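Structure-specific endonuclease subunit SLX4 (Thielavia terrestris, PDB 6SEI) probably acts, through this C-terminal part, as regulatory subunit of the SLX1-SLX4 endonuclease, which cuts branched DNA in repair and recombination. Local coordinates at residues F20-Q25 and D66-D71; A26-P31 and S40-M45; D49-E54 and K86-L91; D55-L60 and V74-V79. All blocks are in the same frame, centred on the assembly; numbering follows the deposited sequence.

Contact 1. Residues F20-Q25 and D66-D71; sequences FRYITQ and DRVGYD. With CA (calcium ion), chain H.
Tyr22 turns one ring face to Tyr70, and what sits over that face is the CB of Tyr70, 3.8 Å from the centroid of the Tyr22 ring in a CH-pi contact. The Tyr70 ring itself has slid aside: its plane is tilted 30° from that of Tyr22, with the ring centroids 5.3 Å apart, so the two aromatics barely overlap. Tyr70 sends its ring off in that direction because its CG is anti to the backbone N (chi1 177°). At the edge of the Tyr22 ring, near its plane, Val68 O lies 3.3 Å from Tyr22 CE1. The two methyls of Val68 divide their work along helix 12-29: CG2 sits 3.5 Å from Tyr22 O and also touches the ring at CD1, while CG1 rests on the backbone of Gln25, 4.0 Å from its carbonyl C. No hydrogen bond joins the two segments. One shell out, Arg67 reaches the C-terminal end of helix 12-29, where NH2 bonds to Thr29 OG1 and Ala26 O. The chain carrying these groups ends helix 53-67 and turns back at Gly69, bringing two carboxylates together around a calcium ion, bound by Asp66 OD1 at 2.6 Å, Asp71 OD1 at 2.4 Å and a water. The turn is a Schellman motif with Gly69 at C-prime, its positive phi letting Tyr70 N reach back to Leu65 O beside a weak bond from Gly69 N to Asp66 O.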
loop_
_atom_site.group_PDB
_atom_site.type_symbol
_atom_site.label_atom_id
_atom_site.label_comp_id
_atom_site.label_asym_id
_atom_site.label_seq_id
_atom_site.Cartn_x
_atom_site.Cartn_y
_atom_site.Cartn_z
ATOM N N PHE B 20 -23.065 32.374 -13.216
ATOM C CA PHE B 20 -21.853 32.273 -14.019
ATOM C C PHE B 20 -22.171 32.216 -15.507
ATOM O O PHE B 20 -21.342 32.618 -16.331
ATOM C CB PHE B 20 -21.044 31.046 -13.591
ATOM C CG PHE B 20 -20.313 31.219 -12.281
ATOM C CD1 PHE B 20 -20.569 32.306 -11.457
ATOM C CD2 PHE B 20 -19.368 30.292 -11.875
ATOM C CE1 PHE B 20 -19.899 32.462 -10.255
ATOM C CE2 PHE B 20 -18.694 30.443 -10.675
ATOM C CZ PHE B 20 -18.960 31.530 -9.865
ATOM N N ARG B 21 -23.357 31.722 -15.872
ATOM C CA ARG B 21 -23.762 31.732 -17.275
ATOM C C ARG B 21 -24.032 33.152 -17.756
ATOM O O ARG B 21 -23.755 33.483 -18.914
ATOM C CB ARG B 21 -24.998 30.856 -17.477
ATOM C CG ARG B 21 -24.698 29.373 -17.617
ATOM C CD ARG B 21 -25.893 28.622 -18.191
ATOM N NE ARG B 21 -26.601 27.843 -17.177
ATOM C CZ ARG B 21 -26.545 26.518 -17.074
ATOM N NH1 ARG B 21 -27.222 25.892 -16.119
ATOM N NH2 ARG B 21 -25.809 25.817 -17.927
ATOM N N TYR B 22 -24.573 34.003 -16.877
ATOM C CA TYR B 22 -24.785 35.404 -17.229
ATOM C C TYR B 22 -23.461 36.143 -17.377
ATOM O O TYR B 22 -23.321 37.001 -18.254
ATOM C CB TYR B 22 -25.656 36.088 -16.177
ATOM C CG TYR B 22 -27.138 35.837 -16.328
ATOM C CD1 TYR B 22 -27.821 36.250 -17.464
ATOM C CD2 TYR B 22 -27.856 35.196 -15.329
ATOM C CE1 TYR B 22 -29.178 36.023 -17.602
ATOM C CE2 TYR B 22 -29.212 34.966 -15.456
ATOM C CZ TYR B 22 -29.869 35.381 -16.593
ATOM O OH TYR B 22 -31.219 35.149 -16.718
ATOM N N ILE B 23 -22.483 35.836 -16.521
ATOM C CA ILE B 23 -21.174 36.470 -16.645
ATOM C C ILE B 23 -20.483 36.014 -17.922
ATOM O O ILE B 23 -19.903 36.824 -18.656
ATOM C CB ILE B 23 -20.308 36.176 -15.406
ATOM C CG1 ILE B 23 -21.006 36.643 -14.131
ATOM C CG2 ILE B 23 -18.948 36.842 -15.537
ATOM C CD1 ILE B 23 -20.322 36.169 -12.875
ATOM N N THR B 24 -20.528 34.711 -18.204
ATOM C CA THR B 24 -19.923 34.191 -19.426
ATOM C C THR B 24 -20.504 34.878 -20.653
ATOM O O THR B 24 -19.766 35.426 -21.478
ATOM C CB THR B 24 -20.127 32.677 -19.505
ATOM O OG1 THR B 24 -19.654 32.074 -18.294
ATOM C CG2 THR B 24 -19.367 32.091 -20.689
ATOM N N GLN B 25 -21.834 34.885 -20.774
ATOM C CA GLN B 25 -22.463 35.501 -21.937
ATOM C C GLN B 25 -22.131 36.985 -22.025
ATOM O O GLN B 25 -21.914 37.514 -23.120
ATOM C CB GLN B 25 -23.973 35.286 -21.894
ATOM C CG GLN B 25 -24.607 35.120 -23.264
ATOM C CD GLN B 25 -24.488 33.697 -23.800
ATOM O OE1 GLN B 25 -23.385 33.184 -24.015
ATOM N NE2 GLN B 25 -25.632 33.052 -24.017
ATOM N N ASP B 66 -26.984 43.626 -17.131
ATOM C CA ASP B 66 -28.300 44.084 -17.563
ATOM C C ASP B 66 -28.508 43.825 -19.049
ATOM O O ASP B 66 -29.621 43.506 -19.484
ATOM C CB ASP B 66 -28.450 45.572 -17.247
ATOM C CG ASP B 66 -29.885 46.047 -17.315
ATOM O OD1 ASP B 66 -30.803 45.202 -17.244
ATOM O OD2 ASP B 66 -30.092 47.274 -17.442
ATOM N N ARG B 67 -27.445 43.959 -19.842
ATOM C CA ARG B 67 -27.544 43.727 -21.279
ATOM C C ARG B 67 -27.957 42.291 -21.579
ATOM O O ARG B 67 -28.845 42.046 -22.403
ATOM C CB ARG B 67 -26.206 44.053 -21.944
ATOM C CG ARG B 67 -26.268 44.198 -23.445
ATOM C CD ARG B 67 -24.873 44.304 -24.026
ATOM N NE ARG B 67 -24.235 42.997 -24.184
ATOM C CZ ARG B 67 -23.104 42.639 -23.584
ATOM N NH1 ARG B 67 -22.482 43.489 -22.777
ATOM N NH2 ARG B 67 -22.596 41.432 -23.790
ATOM N N VAL B 68 -27.327 41.327 -20.909
ATOM C CA VAL B 68 -27.570 39.914 -21.171
ATOM C C VAL B 68 -28.663 39.383 -20.253
ATOM O O VAL B 68 -28.774 38.170 -20.039
ATOM C CB VAL B 68 -26.274 39.096 -21.022
ATOM C CG1 VAL B 68 -25.240 39.560 -22.041
ATOM C CG2 VAL B 68 -25.725 39.211 -19.610
ATOM N N GLY B 69 -29.471 40.281 -19.697
ATOM C CA GLY B 69 -30.690 39.884 -19.021
ATOM C C GLY B 69 -30.575 39.545 -17.552
ATOM O O GLY B 69 -31.404 38.781 -17.046
ATOM N N TYR B 70 -29.592 40.093 -16.843
ATOM C CA TYR B 70 -29.430 39.845 -15.413
ATOM C C TYR B 70 -29.500 41.177 -14.672
ATOM O O TYR B 70 -28.551 41.967 -14.702
ATOM C CB TYR B 70 -28.120 39.117 -15.121
ATOM C CG TYR B 70 -27.870 38.897 -13.645
ATOM C CD1 TYR B 70 -28.659 38.022 -12.910
ATOM C CD2 TYR B 70 -26.852 39.570 -12.986
ATOM C CE1 TYR B 70 -28.437 37.822 -11.561
ATOM C CE2 TYR B 70 -26.622 39.379 -11.639
ATOM C CZ TYR B 70 -27.416 38.505 -10.929
ATOM O OH TYR B 70 -27.186 38.314 -9.584
ATOM N N ASP B 71 -30.631 41.424 -14.016
ATOM C CA ASP B 71 -30.763 42.547 -13.099
ATOM C C ASP B 71 -30.198 42.137 -11.747
ATOM O O ASP B 71 -30.634 41.138 -11.164
ATOM C CB ASP B 71 -32.223 42.969 -12.971
ATOM C CG ASP B 71 -32.934 43.013 -14.306
ATOM O OD1 ASP B 71 -32.244 43.114 -15.342
ATOM O OD2 ASP B 71 -34.182 42.946 -14.323
HETATM CA CA CA H . -33.300 44.667 -16.826
HETATM O O HOH W 1 -32.688 46.859 -16.271
#

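Contact 2. Residues A26-P31 and S40-M45; sequences AVVTAP and SWHEKM
Val27 and His42 meet where the last turns of helix 12-29 pack beside the first turn of helix 41-46, whose start is closed by a capping box. In that box Ser40 OG accepts from Glu43 N, and Glu43 OE1 takes the Ser40 N-H in return on its anti lone pair, 3.0 Å from Ser40 N. Across the interface the apolar core is small. With chi1 at 177°, Val27 CG1 lies beside its own carbonyl carbon and faces helix 41-46, touching the CB of His42 at 3.7 Å and the CE of Met45 at 3.9 Å. Val28 points its CB away, yet its CG2 still hangs over one face of the imidazole, 4.2 Å from the centroid of the His42 ring. Polar atoms of the two segments make no direct hydrogen bond; three waters do the joining. One gives a proton to Val27 O and accepts from His42 N. Val27 O could not take an i+4 helix bond in any case, since Pro31 has no N-H, and this water fills that role. The second bonds to Val28 O and lies in the imidazole plane at the ring edge, 3.1 Å from His42 ND1, and the third links Ala30 O to Ser40 OG. Outward, Val28, His42 and Glu43 pack on apolar side chains of another protein chain. Toward the interior, Trp41 meets the ring of Trp59, the planes steeply inclined, and touches Leu56 of helix 53-67, while Met45 fits between Leu56, Ile51 of strand 51-52 and Val88.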
loop_
_atom_site.group_PDB
_atom_site.type_symbol
_atom_site.label_atom_id
_atom_site.label_comp_id
_atom_site.label_asym_id
_atom_site.label_seq_id
_atom_site.Cartn_x
_atom_site.Cartn_y
_atom_site.Cartn_z
ATOM N N ALA B 26 -22.067 37.670 -20.881
ATOM C CA ALA B 26 -21.721 39.088 -20.889
ATOM C C ALA B 26 -20.330 39.309 -21.475
ATOM O O ALA B 26 -20.141 40.154 -22.359
ATOM C CB ALA B 26 -21.814 39.660 -19.472
ATOM N N VAL B 27 -19.344 38.548 -20.993
ATOM C CA VAL B 27 -17.980 38.664 -21.503
ATOM C C VAL B 27 -17.922 38.257 -22.971
ATOM O O VAL B 27 -17.360 38.967 -23.811
ATOM C CB VAL B 27 -17.021 37.811 -20.650
ATOM C CG1 VAL B 27 -15.608 37.867 -21.207
ATOM C CG2 VAL B 27 -17.048 38.256 -19.197
ATOM N N VAL B 28 -18.527 37.115 -23.301
ATOM C CA VAL B 28 -18.298 36.472 -24.591
ATOM C C VAL B 28 -18.936 37.253 -25.739
ATOM O O VAL B 28 -18.370 37.326 -26.838
ATOM C CB VAL B 28 -18.809 35.019 -24.523
ATOM C CG1 VAL B 28 -19.197 34.501 -25.891
ATOM C CG2 VAL B 28 -17.757 34.126 -23.896
ATOM N N THR B 29 -20.104 37.854 -25.513
ATOM C CA THR B 29 -20.870 38.475 -26.586
ATOM C C THR B 29 -20.588 39.964 -26.753
ATOM O O THR B 29 -21.183 40.597 -27.631
ATOM C CB THR B 29 -22.370 38.262 -26.357
ATOM O OG1 THR B 29 -22.781 38.960 -25.176
ATOM C CG2 THR B 29 -22.681 36.782 -26.201
ATOM N N ALA B 30 -19.710 40.541 -25.940
ATOM C CA ALA B 30 -19.338 41.929 -26.146
ATOM C C ALA B 30 -18.577 42.068 -27.465
ATOM O O ALA B 30 -17.897 41.132 -27.897
ATOM C CB ALA B 30 -18.481 42.432 -24.989
ATOM N N PRO B 31 -18.693 43.218 -28.136
ATOM C CA PRO B 31 -17.971 43.402 -29.401
ATOM C C PRO B 31 -16.463 43.314 -29.208
ATOM O O PRO B 31 -15.924 43.641 -28.147
ATOM C CB PRO B 31 -18.402 44.801 -29.863
ATOM C CG PRO B 31 -18.996 45.453 -28.663
ATOM C CD PRO B 31 -19.585 44.351 -27.842
ATOM N N SER B 40 -10.819 43.532 -25.790
ATOM C CA SER B 40 -11.949 43.361 -24.895
ATOM C C SER B 40 -11.567 42.430 -23.749
ATOM O O SER B 40 -10.544 41.740 -23.786
ATOM C CB SER B 40 -13.152 42.804 -25.653
ATOM O OG SER B 40 -12.983 41.423 -25.927
ATOM N N TRP B 41 -12.412 42.410 -22.713
ATOM C CA TRP B 41 -12.152 41.532 -21.576
ATOM C C TRP B 41 -12.055 40.079 -22.018
ATOM O O TRP B 41 -11.229 39.320 -21.497
ATOM C CB TRP B 41 -13.238 41.700 -20.513
ATOM C CG TRP B 41 -13.065 42.929 -19.677
ATOM C CD1 TRP B 41 -13.904 44.006 -19.617
ATOM C CD2 TRP B 41 -11.979 43.215 -18.783
ATOM N NE1 TRP B 41 -13.409 44.942 -18.739
ATOM C CE2 TRP B 41 -12.229 44.481 -18.216
ATOM C CE3 TRP B 41 -10.822 42.523 -18.408
ATOM C CZ2 TRP B 41 -11.364 45.068 -17.298
ATOM C CZ3 TRP B 41 -9.969 43.106 -17.495
ATOM C CH2 TRP B 41 -10.243 44.366 -16.951
ATOM N N HIS B 42 -12.882 39.679 -22.986
ATOM C CA HIS B 42 -12.811 38.321 -23.512
ATOM C C HIS B 42 -11.469 38.062 -24.182
ATOM O O HIS B 42 -10.872 36.993 -24.004
ATOM C CB HIS B 42 -13.959 38.085 -24.493
ATOM C CG HIS B 42 -14.050 36.679 -25.002
ATOM N ND1 HIS B 42 -14.681 36.358 -26.184
ATOM C CD2 HIS B 42 -13.600 35.510 -24.487
ATOM C CE1 HIS B 42 -14.611 35.053 -26.379
ATOM N NE2 HIS B 42 -13.961 34.515 -25.363
ATOM N N GLU B 43 -10.973 39.032 -24.950
ATOM C CA GLU B 43 -9.702 38.840 -25.640
ATOM C C GLU B 43 -8.526 38.916 -24.676
ATOM O O GLU B 43 -7.474 38.319 -24.934
ATOM C CB GLU B 43 -9.561 39.867 -26.762
ATOM C CG GLU B 43 -10.557 39.655 -27.891
ATOM C CD GLU B 43 -10.659 40.845 -28.825
ATOM O OE1 GLU B 43 -10.732 41.986 -28.324
ATOM O OE2 GLU B 43 -10.675 40.637 -30.060
ATOM N N LYS B 44 -8.680 39.637 -23.563
ATOM C CA LYS B 44 -7.645 39.614 -22.536
ATOM C C LYS B 44 -7.513 38.220 -21.932
ATOM O O LYS B 44 -6.398 37.730 -21.716
ATOM C CB LYS B 44 -7.950 40.652 -21.454
ATOM C CG LYS B 44 -7.756 42.090 -21.914
ATOM C CD LYS B 44 -7.963 43.080 -20.779
ATOM C CE LYS B 44 -6.887 42.933 -19.716
ATOM N NZ LYS B 44 -5.529 43.154 -20.279
ATOM N N MET B 45 -8.642 37.558 -21.674
ATOM C CA MET B 45 -8.599 36.213 -21.113
ATOM C C MET B 45 -7.997 35.222 -22.098
ATOM O O MET B 45 -7.169 34.388 -21.717
ATOM C CB MET B 45 -10.002 35.779 -20.696
ATOM C CG MET B 45 -10.625 36.698 -19.668
ATOM S SD MET B 45 -12.377 36.407 -19.386
ATOM C CE MET B 45 -12.798 37.863 -18.435
HETATM O O HOH W 2 -15.758 41.203 -23.295
HETATM O O HOH W 3 -16.237 37.949 -28.305
HETATM O O HOH W 4 -15.169 40.367 -27.464
#

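Contact 3. Residues D49-E54 and K86-L91; sequences DPIILE and KSVCCL
Ile51 and Cys90 pair across the flat element here, a two-strand parallel sheet, and their side chains share one face; Ile52 and Leu91 share the other. The strands adjoin in space, but the chain passes from one to the other through helices 53-67 and 76-85, a crossover built from two helices. On the side of Ile51 and Cys90, Ile51 CG1 meets Val88 CG1 of the loop before the second strand at 3.6 Å, and Leu53 folds in behind, its CD2 3.6 Å from Cys90 CB. On the other face Leu91 takes the torsion that sets CG between its backbone N and carbonyl carbon (chi1 60°), which spreads its branches over segment 49-54: CD1 reaches Ile52 CG1 at 3.7 Å and CD2 reaches Pro50 CB at 3.6 Å. Met45 of helix 41-46 backs Ile51 and Val88, and Cys83 of helix 76-85 touches Val88 and Cys90. Replacing Leu53 with an alanine would probably open a gap beside Cys90 and uncover the Leu91 carbonyl, against which Leu53 CG and CD1 now lie. Outside the two segments, a basic side chain of another protein chain forms a salt bridge with Asp49 OD1, and that chain also hydrogen-bonds Ser87 and Lys86. The backbone ladder has three rungs. Ile51 uses both its polar atoms, giving N-H to Cys89 O at an N-O distance of 2.8 Å and accepting from Leu91 N. The last rung is donated from the first turn of helix 53-67: Leu53 N lies 3.0 Å from Leu91 O, nearly in line with that carbonyl (C=O...N 174°).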
loop_
_atom_site.group_PDB
_atom_site.type_symbol
_atom_site.label_atom_id
_atom_site.label_comp_id
_atom_site.label_asym_id
_atom_site.label_seq_id
_atom_site.Cartn_x
_atom_site.Cartn_y
_atom_site.Cartn_z
ATOM N N ASP B 49 -4.073 37.505 -20.263
ATOM C CA ASP B 49 -3.863 38.709 -19.470
ATOM C C ASP B 49 -4.318 38.435 -18.040
ATOM O O ASP B 49 -5.465 38.007 -17.839
ATOM C CB ASP B 49 -4.644 39.896 -20.034
ATOM C CG ASP B 49 -4.037 40.463 -21.309
ATOM O OD1 ASP B 49 -2.836 40.236 -21.576
ATOM O OD2 ASP B 49 -4.775 41.153 -22.045
ATOM N N PRO B 50 -3.466 38.630 -17.032
ATOM C CA PRO B 50 -3.944 38.535 -15.644
ATOM C C PRO B 50 -5.058 39.541 -15.395
ATOM O O PRO B 50 -4.889 40.746 -15.597
ATOM C CB PRO B 50 -2.694 38.849 -14.813
ATOM C CG PRO B 50 -1.558 38.499 -15.701
ATOM C CD PRO B 50 -2.011 38.846 -17.097
ATOM N N ILE B 51 -6.207 39.031 -14.958
ATOM C CA ILE B 51 -7.443 39.805 -14.904
ATOM C C ILE B 51 -7.528 40.517 -13.560
ATOM O O ILE B 51 -7.661 39.879 -12.512
ATOM C CB ILE B 51 -8.664 38.909 -15.134
ATOM C CG1 ILE B 51 -8.591 38.264 -16.518
ATOM C CG2 ILE B 51 -9.952 39.701 -14.975
ATOM C CD1 ILE B 51 -8.404 39.255 -17.643
ATOM N N ILE B 52 -7.460 41.846 -13.584
ATOM C CA ILE B 52 -7.683 42.614 -12.366
ATOM C C ILE B 52 -9.173 42.571 -12.046
ATOM O O ILE B 52 -10.007 43.040 -12.832
ATOM C CB ILE B 52 -7.168 44.051 -12.517
ATOM C CG1 ILE B 52 -5.639 44.066 -12.429
ATOM C CG2 ILE B 52 -7.769 44.945 -11.446
ATOM C CD1 ILE B 52 -4.997 45.247 -13.117
ATOM N N LEU B 53 -9.509 42.000 -10.886
ATOM C CA LEU B 53 -10.890 41.623 -10.596
ATOM C C LEU B 53 -11.806 42.837 -10.510
ATOM O O LEU B 53 -12.855 42.877 -11.161
ATOM C CB LEU B 53 -10.944 40.815 -9.301
ATOM C CG LEU B 53 -10.328 39.421 -9.397
ATOM C CD1 LEU B 53 -9.888 38.921 -8.036
ATOM C CD2 LEU B 53 -11.317 38.460 -10.042
ATOM N N GLU B 54 -11.435 43.837 -9.709
ATOM C CA GLU B 54 -12.303 44.998 -9.545
ATOM C C GLU B 54 -12.514 45.748 -10.853
ATOM O O GLU B 54 -13.486 46.500 -10.973
ATOM C CB GLU B 54 -11.733 45.939 -8.483
ATOM C CG GLU B 54 -11.431 45.261 -7.150
ATOM C CD GLU B 54 -10.019 44.703 -7.087
ATOM O OE1 GLU B 54 -9.354 44.634 -8.144
ATOM O OE2 GLU B 54 -9.573 44.336 -5.978
ATOM N N LYS B 86 -12.973 29.007 -14.559
ATOM C CA LYS B 86 -12.709 29.056 -15.994
ATOM C C LYS B 86 -11.230 28.946 -16.346
ATOM O O LYS B 86 -10.882 29.095 -17.523
ATOM C CB LYS B 86 -13.258 30.356 -16.596
ATOM C CG LYS B 86 -14.755 30.538 -16.483
ATOM C CD LYS B 86 -15.505 29.447 -17.206
ATOM C CE LYS B 86 -16.986 29.752 -17.236
ATOM N NZ LYS B 86 -17.792 28.503 -17.220
ATOM N N SER B 87 -10.359 28.705 -15.366
ATOM C CA SER B 87 -8.904 28.759 -15.508
ATOM C C SER B 87 -8.404 30.143 -15.898
ATOM O O SER B 87 -7.227 30.296 -16.252
ATOM C CB SER B 87 -8.382 27.718 -16.510
ATOM O OG SER B 87 -7.984 26.534 -15.845
ATOM N N VAL B 88 -9.263 31.155 -15.836
ATOM C CA VAL B 88 -8.866 32.523 -16.139
ATOM C C VAL B 88 -8.086 33.072 -14.949
ATOM O O VAL B 88 -8.601 33.140 -13.828
ATOM C CB VAL B 88 -10.085 33.395 -16.467
ATOM C CG1 VAL B 88 -9.660 34.831 -16.710
ATOM C CG2 VAL B 88 -10.810 32.843 -17.686
ATOM N N CYS B 89 -6.835 33.446 -15.196
ATOM C CA CYS B 89 -5.947 33.948 -14.159
ATOM C C CYS B 89 -6.327 35.371 -13.772
ATOM O O CYS B 89 -6.440 36.248 -14.636
ATOM C CB CYS B 89 -4.507 33.895 -14.668
ATOM S SG CYS B 89 -3.260 34.738 -13.685
ATOM N N CYS B 90 -6.497 35.605 -12.470
ATOM C CA CYS B 90 -6.944 36.897 -11.971
ATOM C C CYS B 90 -6.130 37.310 -10.750
ATOM O O CYS B 90 -5.334 36.539 -10.210
ATOM C CB CYS B 90 -8.441 36.874 -11.632
ATOM S SG CYS B 90 -8.942 35.470 -10.622
ATOM N N LEU B 91 -6.339 38.556 -10.320
ATOM C CA LEU B 91 -5.663 39.088 -9.145
ATOM C C LEU B 91 -6.474 40.242 -8.569
ATOM O O LEU B 91 -7.315 40.840 -9.247
ATOM C CB LEU B 91 -4.239 39.547 -9.480
ATOM C CG LEU B 91 -4.101 40.654 -10.527
ATOM C CD1 LEU B 91 -3.859 42.010 -9.874
ATOM C CD2 LEU B 91 -2.989 40.330 -11.510
#

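Contact 4. Residues D55-L60 and V74-V79; sequences DLTAWL and VAPGDV
Thr57 lies against Pro76 at the closest backbone approach of the two segments, and almost everything around it is van der Waals contact. Its CG2 rests over the start of helix 76-85, 3.7 Å from Pro76 CD, and it also meets Val74 CG1 at 4.0 Å. The second group of contacts is purely aliphatic. Val79 spreads its methyls over two residues one helical turn apart: CG1 crosses to Leu56 CD2 at 3.7 Å, while CG2 meets Leu60 CD1 at 3.8 Å, the two side chains reaching toward each other tip to tip. Val74 CG1 sits farther back, 4.2 Å from Leu60 CB. Here two consecutive helices, 53-67 and 76-85, pack through the start of the second one, the loop before it adding Val74, in a family grouped with the helix-turn-helix proteins. Ile23 of helix 12-29 covers Leu60 and Val74 from another direction. Polar interactions are few, and none crosses between the segments. With chi1 at -48°, Thr57 OG1 turns back along its own helix and hydrogen-bonds Leu53 O, although it also touches Pro76 CB at 3.7 Å. An alanine in place of this threonine is likely to leave Leu53 O without its side-chain partner and to open a gap against Pro76 and Val79. Beyond the segments, Asn61 OD1 accepts from Val74 N, tying the end of the loop to helix 53-67.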
loop_
_atom_site.group_PDB
_atom_site.type_symbol
_atom_site.label_atom_id
_atom_site.label_comp_id
_atom_site.label_asym_id
_atom_site.label_seq_id
_atom_site.Cartn_x
_atom_site.Cartn_y
_atom_site.Cartn_z
ATOM N N ASP B 55 -11.634 45.554 -11.835
ATOM C CA ASP B 55 -11.833 46.146 -13.152
ATOM C C ASP B 55 -12.911 45.407 -13.934
ATOM O O ASP B 55 -13.859 46.023 -14.433
ATOM C CB ASP B 55 -10.517 46.153 -13.925
ATOM C CG ASP B 55 -9.563 47.214 -13.433
ATOM O OD1 ASP B 55 -9.996 48.079 -12.643
ATOM O OD2 ASP B 55 -8.381 47.186 -13.835
ATOM N N LEU B 56 -12.780 44.083 -14.060
ATOM C CA LEU B 56 -13.836 43.308 -14.703
ATOM C C LEU B 56 -15.125 43.366 -13.894
ATOM O O LEU B 56 -16.222 43.419 -14.465
ATOM C CB LEU B 56 -13.390 41.858 -14.899
ATOM C CG LEU B 56 -14.454 40.937 -15.507
ATOM C CD1 LEU B 56 -14.742 41.326 -16.950
ATOM C CD2 LEU B 56 -14.048 39.476 -15.408
ATOM N N THR B 57 -15.010 43.356 -12.562
ATOM C CA THR B 57 -16.183 43.470 -11.701
ATOM C C THR B 57 -16.964 44.740 -12.009
ATOM O O THR B 57 -18.187 44.703 -12.194
ATOM C CB THR B 57 -15.759 43.442 -10.233
ATOM O OG1 THR B 57 -14.850 42.358 -10.019
ATOM C CG2 THR B 57 -16.968 43.277 -9.324
ATOM N N ALA B 58 -16.270 45.879 -12.065
ATOM C CA ALA B 58 -16.940 47.141 -12.356
ATOM C C ALA B 58 -17.550 47.135 -13.753
ATOM O O ALA B 58 -18.639 47.682 -13.965
ATOM C CB ALA B 58 -15.956 48.301 -12.209
ATOM N N TRP B 59 -16.867 46.507 -14.714
ATOM C CA TRP B 59 -17.353 46.492 -16.091
ATOM C C TRP B 59 -18.652 45.704 -16.219
ATOM O O TRP B 59 -19.545 46.092 -16.980
ATOM C CB TRP B 59 -16.279 45.911 -17.010
ATOM C CG TRP B 59 -16.656 45.879 -18.456
ATOM C CD1 TRP B 59 -16.641 46.926 -19.330
ATOM C CD2 TRP B 59 -17.092 44.737 -19.206
ATOM N NE1 TRP B 59 -17.044 46.510 -20.578
ATOM C CE2 TRP B 59 -17.328 45.171 -20.528
ATOM C CE3 TRP B 59 -17.310 43.393 -18.889
ATOM C CZ2 TRP B 59 -17.767 44.308 -21.531
ATOM C CZ3 TRP B 59 -17.748 42.537 -19.888
ATOM C CH2 TRP B 59 -17.967 42.997 -21.193
ATOM N N LEU B 60 -18.774 44.596 -15.485
ATOM C CA LEU B 60 -19.982 43.780 -15.567
ATOM C C LEU B 60 -21.188 44.496 -14.972
ATOM O O LEU B 60 -22.312 44.323 -15.456
ATOM C CB LEU B 60 -19.760 42.443 -14.864
ATOM C CG LEU B 60 -18.754 41.476 -15.494
ATOM C CD1 LEU B 60 -18.209 40.515 -14.450
ATOM C CD2 LEU B 60 -19.385 40.708 -16.644
ATOM N N VAL B 74 -22.958 42.120 -9.282
ATOM C CA VAL B 74 -22.013 41.029 -9.086
ATOM C C VAL B 74 -20.951 41.482 -8.094
ATOM O O VAL B 74 -20.533 42.648 -8.096
ATOM C CB VAL B 74 -21.400 40.577 -10.431
ATOM C CG1 VAL B 74 -20.238 41.469 -10.856
ATOM C CG2 VAL B 74 -20.971 39.118 -10.365
ATOM N N ALA B 75 -20.546 40.572 -7.212
ATOM C CA ALA B 75 -19.525 40.906 -6.231
ATOM C C ALA B 75 -18.163 40.427 -6.709
ATOM O O ALA B 75 -18.071 39.374 -7.354
ATOM C CB ALA B 75 -19.842 40.271 -4.878
ATOM N N PRO B 76 -17.095 41.177 -6.420
ATOM C CA PRO B 76 -15.775 40.796 -6.952
ATOM C C PRO B 76 -15.361 39.380 -6.593
ATOM O O PRO B 76 -14.678 38.726 -7.391
ATOM C CB PRO B 76 -14.826 41.842 -6.340
ATOM C CG PRO B 76 -15.618 42.535 -5.268
ATOM C CD PRO B 76 -17.050 42.443 -5.670
ATOM N N GLY B 77 -15.768 38.880 -5.425
ATOM C CA GLY B 77 -15.472 37.499 -5.086
ATOM C C GLY B 77 -16.213 36.513 -5.966
ATOM O O GLY B 77 -15.676 35.460 -6.322
ATOM N N ASP B 78 -17.457 36.837 -6.327
ATOM C CA ASP B 78 -18.190 36.007 -7.275
ATOM C C ASP B 78 -17.508 36.007 -8.636
ATOM O O ASP B 78 -17.411 34.965 -9.294
ATOM C CB ASP B 78 -19.632 36.498 -7.393
ATOM C CG ASP B 78 -20.493 36.066 -6.219
ATOM O OD1 ASP B 78 -20.254 34.965 -5.674
ATOM O OD2 ASP B 78 -21.407 36.831 -5.843
ATOM N N VAL B 79 -17.024 37.173 -9.074
ATOM C CA VAL B 79 -16.239 37.253 -10.301
ATOM C C VAL B 79 -14.928 36.494 -10.146
ATOM O O VAL B 79 -14.415 35.921 -11.113
ATOM C CB VAL B 79 -16.011 38.732 -10.680
ATOM C CG1 VAL B 79 -15.119 38.856 -11.900
ATOM C CG2 VAL B 79 -17.339 39.419 -10.924
#

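Helix 53-67 is shared by three contacts: contact 3 uses its start, contact 4 its middle and contact 1 its end, while helix 12-29 serves contacts 1 and 2. Contacts 3 and 4 are nearest, with centres about 11 Å apart; contacts 1 and 3 lie about 18 Å apart on opposite sides of the chain's centre. Along the sequence contact 2 closes first, within the span of contact 1, contact 4 falls within contact 3, and contact 1 interleaves with both 3 and 4. Ile23 with Leu60, Trp41 with Trp59 and the Lys44-Asp49 salt bridge connect them. Together they join helices 12-29, 41-46, 53-67 and 76-85 and the sheet into one domain, another protein chain flanking contacts 2 and 3.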